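Local coordinates for protein trehalose-6-phosphate phosphatase (PDB 5DXF) that belongs to glycosyltransferase family 20 and has, in its N-terminal part, the two-lobed GT-B architecture of that clan, at residues A[306-309]-A[310-314]; A[319-322]-A[323-327]; A[437-440]-A[441-445]. All blocks are in the same frame, centred on the assembly; numbering follows the deposited sequence.

Contact 1 (A[306-309]-A[310-314]); sequences IEHD and AFSSE
Two first torsions, CG opposite the backbone N in Glu307 (chi1 -171°) and opposite the carbonyl carbon in Phe311 (chi1 -59°), bring the Glu307 chain across the ring one turn later. Contact is made by the aliphatic part of the glutamate: CG of Glu307 lies 3.8 Å from CD2 of Phe311. Beyond it the extended chain carries the carboxylate away, to a salt bridge with Lys449 and a hydrogen bond from Tyr504. Glutamate suits the place because a methylene can lie against the ring's CD2 and CE2 while the carboxylate reaches these partners. The same ring meets Tyr450 edge-to-face. All this happens at the C-terminal end of helix 303-311, where Phe311 N still bonds to Glu307 O at 3.0 Å and Ser312 is the first residue to leave helical backbone angles. Ser312 N makes a weak bond back to His308 O. The small CB of this serine fits over one face of the His308 imidazole, 4.1 Å from the ring centroid and 24° off the ring normal, a CH-pi contact. ND1 of the same imidazole donates to Asp309 OD1 at 3.0 Å, the oxygen lying somewhat out of the ring plane, which should restrict the ring's rotation.

Contact 2 (A[319-322]-A[323-327]); sequences EKVQ and ALKQV
Lys320 O accepts from Leu324 N at 2.8 Å, a nearly straight bond with an N-H...O angle of 165°. The Leu324 side chain folds back over the same oxygen: with CG opposite the carbonyl carbon (chi1 -71°), CG of Leu324 comes to 3.3 Å from Lys320 O. One residue further on, Lys325 N bonds to Val321 O at 2.9 Å, and the two side chains run side by side in the same direction, so that CG1 of Val321 touches the aliphatic CD of Lys325 at 3.9 Å. These are the i to i+4 pairings of an amphipathic surface helix, 317-327, packed on helix 415-424. Val321 and Leu324, branched and apolar, turn to that helix and meet Val424 there. Lys320 lies at the border between the two helices, where a long flexible chain is useful: it packs on Ala420 and reaches Glu416 with its NZ in a salt bridge. The exposed side is mostly polar, with Ala323 as a small exception. Gln322, bent at its second torsion (chi2 58°), crosses the Lys325 chain, and its OE1 approaches CD of Lys325 to 3.3 Å, meeting the lysine through a methylene. The other end of this amide, NE2, donates to Glu318 in the preceding turn.

Contact 3 (A[437-440]-A[441-445]); sequences MNTT and SLEFV
Asn438 precedes the first turn of helix 439-447, and its side chain runs past Ser441 to meet it at the tip. CB lies 3.7 Å from Ser441 OG; CG is 4.0 Å from Ser441 N; at the tip, OD1 accepts from Ser441 N at 2.9 Å. That is an N-cap bond, and asparagine suits the position because its short amide can curl round to an N-H of the first turn that has no earlier helical carbonyl to pair with. Ser441 answers in the other direction. Its hydroxyl, held between the backbone N and the carbonyl carbon (chi1 54°), donates to Asn438 O at 2.6 Å, so two bonds tie these residues together. A turn along, Glu443 N bonds to Thr439 O at 3.0 Å, while the methyl CG2 of Thr439 meets OE1 of Glu443 at 3.5 Å; OE2 of this buried carboxylate bonds to Tyr418 OH. The helix is the crossover of the beta-alpha-beta unit between strands 428-430 and 455-458: Ser441 and Phe444 face both strands, Val445 packs on strand 455-458 and on helix 493-509, and Leu442 reaches Val507 of that same helix.

How the contacts relate
The three contacts are local stretches of three helices, in series along the chain. Contacts 1 and 2 lie on successive surface helices, with centres 16 Å apart and nearest atoms about 5 Å apart. Contact 3 is buried, its centre 10 Å from that of the chain, against 22 Å and 29 Å for contacts 1 and 2. Contacts 1 and 3 touch directly where Ile306 CD1 packs on Glu443 CG at 3.6 Å, whereas contacts 2 and 3 stay about 11 Å apart at their nearest atoms. Helix 415-424 joins all three: Leu419 and Arg423 meet contact 1, Val424 meets contact 2, and Tyr418 bonds to contact 3.

Contact 1 (A[306-309]-A[310-314])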
# COMPACT_ATOMS: atom_id res chain seq x y z
N ILE A 306 10.60 -4.23 -11.96
CA ILE A 306 10.33 -2.82 -12.18
C ILE A 306 11.46 -2.15 -12.95
O ILE A 306 11.22 -1.38 -13.88
CB ILE A 306 10.10 -2.08 -10.85
CG1 ILE A 306 8.75 -2.48 -10.26
CG2 ILE A 306 10.16 -0.57 -11.04
CD1 ILE A 306 8.66 -2.29 -8.77
N GLU A 307 12.70 -2.47 -12.58
CA GLU A 307 13.85 -1.94 -13.31
C GLU A 307 13.84 -2.44 -14.76
O GLU A 307 14.00 -1.65 -15.70
CB GLU A 307 15.15 -2.33 -12.61
CG GLU A 307 16.38 -1.65 -13.18
CD GLU A 307 17.55 -1.69 -12.22
OE1 GLU A 307 18.68 -1.39 -12.65
OE2 GLU A 307 17.33 -2.00 -11.03
N HIS A 308 13.56 -3.72 -14.95
CA HIS A 308 13.54 -4.27 -16.28
C HIS A 308 12.50 -3.62 -17.19
O HIS A 308 12.81 -3.22 -18.31
CB HIS A 308 13.25 -5.76 -16.18
CG HIS A 308 12.98 -6.42 -17.49
ND1 HIS A 308 11.74 -6.90 -17.84
CD2 HIS A 308 13.79 -6.66 -18.55
CE1 HIS A 308 11.79 -7.42 -19.05
NE2 HIS A 308 13.03 -7.28 -19.50
N ASP A 309 11.28 -3.48 -16.68
CA ASP A 309 10.19 -2.87 -17.42
C ASP A 309 10.47 -1.41 -17.67
O ASP A 309 10.17 -0.89 -18.72
CB ASP A 309 8.88 -3.06 -16.68
CG ASP A 309 8.51 -4.50 -16.53
OD1 ASP A 309 9.33 -5.36 -16.84
OD2 ASP A 309 7.39 -4.79 -16.09
N ALA A 310 11.04 -0.75 -16.70
CA ALA A 310 11.35 0.65 -16.84
C ALA A 310 12.34 0.86 -17.97
O ALA A 310 12.24 1.82 -18.71
CB ALA A 310 11.93 1.18 -15.55
N PHE A 311 13.30 -0.03 -18.08
CA PHE A 311 14.41 0.24 -19.01
C PHE A 311 14.53 -0.73 -20.19
O PHE A 311 15.46 -0.61 -20.99
CB PHE A 311 15.72 0.27 -18.23
CG PHE A 311 15.74 1.31 -17.15
CD1 PHE A 311 15.78 2.66 -17.47
CD2 PHE A 311 15.72 0.95 -15.81
CE1 PHE A 311 15.80 3.63 -16.48
CE2 PHE A 311 15.73 1.91 -14.81
CZ PHE A 311 15.78 3.25 -15.15
N SER A 312 13.62 -1.69 -20.32
CA SER A 312 13.68 -2.62 -21.45
C SER A 312 13.22 -1.97 -22.75
O SER A 312 12.29 -1.15 -22.76
CB SER A 312 12.85 -3.87 -21.18
OG SER A 312 12.92 -4.77 -22.27
N SER A 313 13.87 -2.34 -23.85
CA SER A 313 13.54 -1.82 -25.16
C SER A 313 12.26 -2.46 -25.70
O SER A 313 11.46 -1.80 -26.36
CB SER A 313 14.70 -2.06 -26.13
OG SER A 313 15.19 -3.38 -26.01
N GLU A 314 12.09 -3.74 -25.39
CA GLU A 314 10.94 -4.51 -25.85
C GLU A 314 9.60 -3.91 -25.45
O GLU A 314 8.67 -3.86 -26.26
CB GLU A 314 11.03 -5.95 -25.31
CG GLU A 314 12.16 -6.77 -25.91
CD GLU A 314 11.96 -7.03 -27.39
OE1 GLU A 314 10.94 -7.65 -27.76
OE2 GLU A 314 12.83 -6.62 -28.19

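Contact 2 (A[319-322]-A[323-327])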
# COMPACT_ATOMS: atom_id res chain seq x y z
N GLU A 319 10.13 4.82 -26.02
CA GLU A 319 9.47 5.70 -26.96
C GLU A 319 8.59 6.68 -26.24
O GLU A 319 8.56 7.86 -26.56
CB GLU A 319 8.61 4.93 -27.95
CG GLU A 319 8.80 3.43 -27.95
CD GLU A 319 7.94 2.74 -28.99
OE1 GLU A 319 8.15 1.53 -29.22
OE2 GLU A 319 7.06 3.41 -29.57
N LYS A 320 7.87 6.18 -25.25
CA LYS A 320 7.00 7.03 -24.46
C LYS A 320 7.78 8.08 -23.69
O LYS A 320 7.39 9.24 -23.66
CB LYS A 320 6.18 6.18 -23.51
CG LYS A 320 5.66 4.91 -24.15
CD LYS A 320 4.74 4.16 -23.21
CE LYS A 320 3.49 3.72 -23.91
NZ LYS A 320 3.28 2.26 -23.76
N VAL A 321 8.90 7.69 -23.11
CA VAL A 321 9.75 8.60 -22.37
C VAL A 321 10.27 9.72 -23.26
O VAL A 321 10.26 10.89 -22.88
CB VAL A 321 10.94 7.87 -21.72
CG1 VAL A 321 11.94 8.87 -21.14
CG2 VAL A 321 10.46 6.91 -20.64
N GLN A 322 10.72 9.36 -24.46
CA GLN A 322 11.26 10.35 -25.38
C GLN A 322 10.14 11.24 -25.94
O GLN A 322 10.36 12.41 -26.24
CB GLN A 322 12.02 9.67 -26.52
CG GLN A 322 13.36 10.33 -26.83
CD GLN A 322 14.28 10.36 -25.63
OE1 GLN A 322 14.74 11.42 -25.21
NE2 GLN A 322 14.55 9.19 -25.06
N ALA A 323 8.95 10.66 -26.06
CA ALA A 323 7.79 11.39 -26.56
C ALA A 323 7.33 12.43 -25.54
O ALA A 323 7.01 13.56 -25.89
CB ALA A 323 6.66 10.43 -26.88
N LEU A 324 7.30 12.02 -24.28
CA LEU A 324 6.97 12.91 -23.17
C LEU A 324 8.03 13.99 -23.03
O LEU A 324 7.72 15.15 -22.75
CB LEU A 324 6.83 12.12 -21.87
CG LEU A 324 5.60 11.22 -21.75
CD1 LEU A 324 5.79 10.20 -20.63
CD2 LEU A 324 4.36 12.05 -21.50
N LYS A 325 9.29 13.60 -23.21
CA LYS A 325 10.40 14.54 -23.27
C LYS A 325 10.17 15.55 -24.38
O LYS A 325 10.55 16.72 -24.26
CB LYS A 325 11.72 13.79 -23.50
CG LYS A 325 12.53 13.55 -22.24
CD LYS A 325 13.37 12.29 -22.37
CE LYS A 325 14.59 12.35 -21.47
NZ LYS A 325 15.54 13.40 -21.93
N GLN A 326 9.54 15.11 -25.46
CA GLN A 326 9.27 15.98 -26.60
C GLN A 326 8.13 16.95 -26.31
O GLN A 326 8.21 18.13 -26.66
CB GLN A 326 8.95 15.13 -27.84
CG GLN A 326 9.55 15.68 -29.12
CD GLN A 326 11.04 15.96 -29.01
OE1 GLN A 326 11.78 15.19 -28.40
NE2 GLN A 326 11.47 17.07 -29.59
N VAL A 327 7.08 16.45 -25.66
CA VAL A 327 5.93 17.27 -25.31
C VAL A 327 6.31 18.37 -24.32
O VAL A 327 5.97 19.54 -24.50
CB VAL A 327 4.80 16.42 -24.70
CG1 VAL A 327 3.59 17.28 -24.37
CG2 VAL A 327 4.41 15.29 -25.64

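Contact 3 (A[437-440]-A[441-445])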
# COMPACT_ATOMS: atom_id res chain seq x y z
N MET A 437 2.97 2.14 3.68
CA MET A 437 4.12 2.27 2.79
C MET A 437 3.76 2.95 1.47
O MET A 437 2.68 2.73 0.91
CB MET A 437 4.73 0.90 2.50
CG MET A 437 5.95 0.60 3.35
SD MET A 437 7.25 1.82 3.10
CE MET A 437 8.23 1.58 4.57
N ASN A 438 4.67 3.78 0.97
CA ASN A 438 4.50 4.42 -0.33
C ASN A 438 5.34 3.72 -1.39
O ASN A 438 6.55 3.94 -1.49
CB ASN A 438 4.86 5.90 -0.26
CG ASN A 438 4.40 6.67 -1.48
OD1 ASN A 438 5.16 6.86 -2.43
ND2 ASN A 438 3.15 7.12 -1.46
N THR A 439 4.69 2.86 -2.17
CA THR A 439 5.34 2.09 -3.22
C THR A 439 5.89 2.99 -4.33
O THR A 439 6.98 2.76 -4.88
CB THR A 439 4.36 1.07 -3.83
OG1 THR A 439 3.94 0.14 -2.81
CG2 THR A 439 4.99 0.30 -4.97
N THR A 440 5.12 4.03 -4.65
CA THR A 440 5.43 4.95 -5.73
C THR A 440 6.80 5.61 -5.57
O THR A 440 7.51 5.82 -6.56
CB THR A 440 4.34 6.05 -5.84
OG1 THR A 440 3.07 5.43 -6.06
CG2 THR A 440 4.64 7.00 -7.00
N SER A 441 7.17 5.94 -4.34
CA SER A 441 8.46 6.56 -4.07
C SER A 441 9.61 5.62 -4.42
O SER A 441 10.57 6.02 -5.09
CB SER A 441 8.56 6.99 -2.61
OG SER A 441 8.29 5.91 -1.74
N LEU A 442 9.51 4.38 -3.97
CA LEU A 442 10.51 3.35 -4.25
C LEU A 442 10.64 3.11 -5.76
O LEU A 442 11.75 3.14 -6.31
CB LEU A 442 10.14 2.05 -3.54
CG LEU A 442 9.82 2.14 -2.04
CD1 LEU A 442 9.31 0.81 -1.52
CD2 LEU A 442 11.05 2.59 -1.26
N GLU A 443 9.50 2.89 -6.41
CA GLU A 443 9.47 2.72 -7.87
C GLU A 443 10.12 3.90 -8.59
O GLU A 443 10.87 3.72 -9.55
CB GLU A 443 8.04 2.52 -8.35
CG GLU A 443 7.57 1.08 -8.32
CD GLU A 443 6.06 0.95 -8.30
OE1 GLU A 443 5.57 -0.20 -8.41
OE2 GLU A 443 5.37 1.98 -8.17
N PHE A 444 9.82 5.11 -8.12
CA PHE A 444 10.41 6.33 -8.67
C PHE A 444 11.93 6.32 -8.53
O PHE A 444 12.65 6.65 -9.48
CB PHE A 444 9.83 7.56 -7.98
CG PHE A 444 10.57 8.83 -8.26
CD1 PHE A 444 10.33 9.55 -9.42
CD2 PHE A 444 11.51 9.32 -7.36
CE1 PHE A 444 11.01 10.73 -9.68
CE2 PHE A 444 12.20 10.49 -7.61
CZ PHE A 444 11.95 11.20 -8.78
N VAL A 445 12.41 5.95 -7.34
CA VAL A 445 13.84 5.90 -7.09
C VAL A 445 14.51 4.92 -8.05
O VAL A 445 15.58 5.21 -8.59
CB VAL A 445 14.16 5.51 -5.63
CG1 VAL A 445 15.65 5.25 -5.46
CG2 VAL A 445 13.71 6.60 -4.68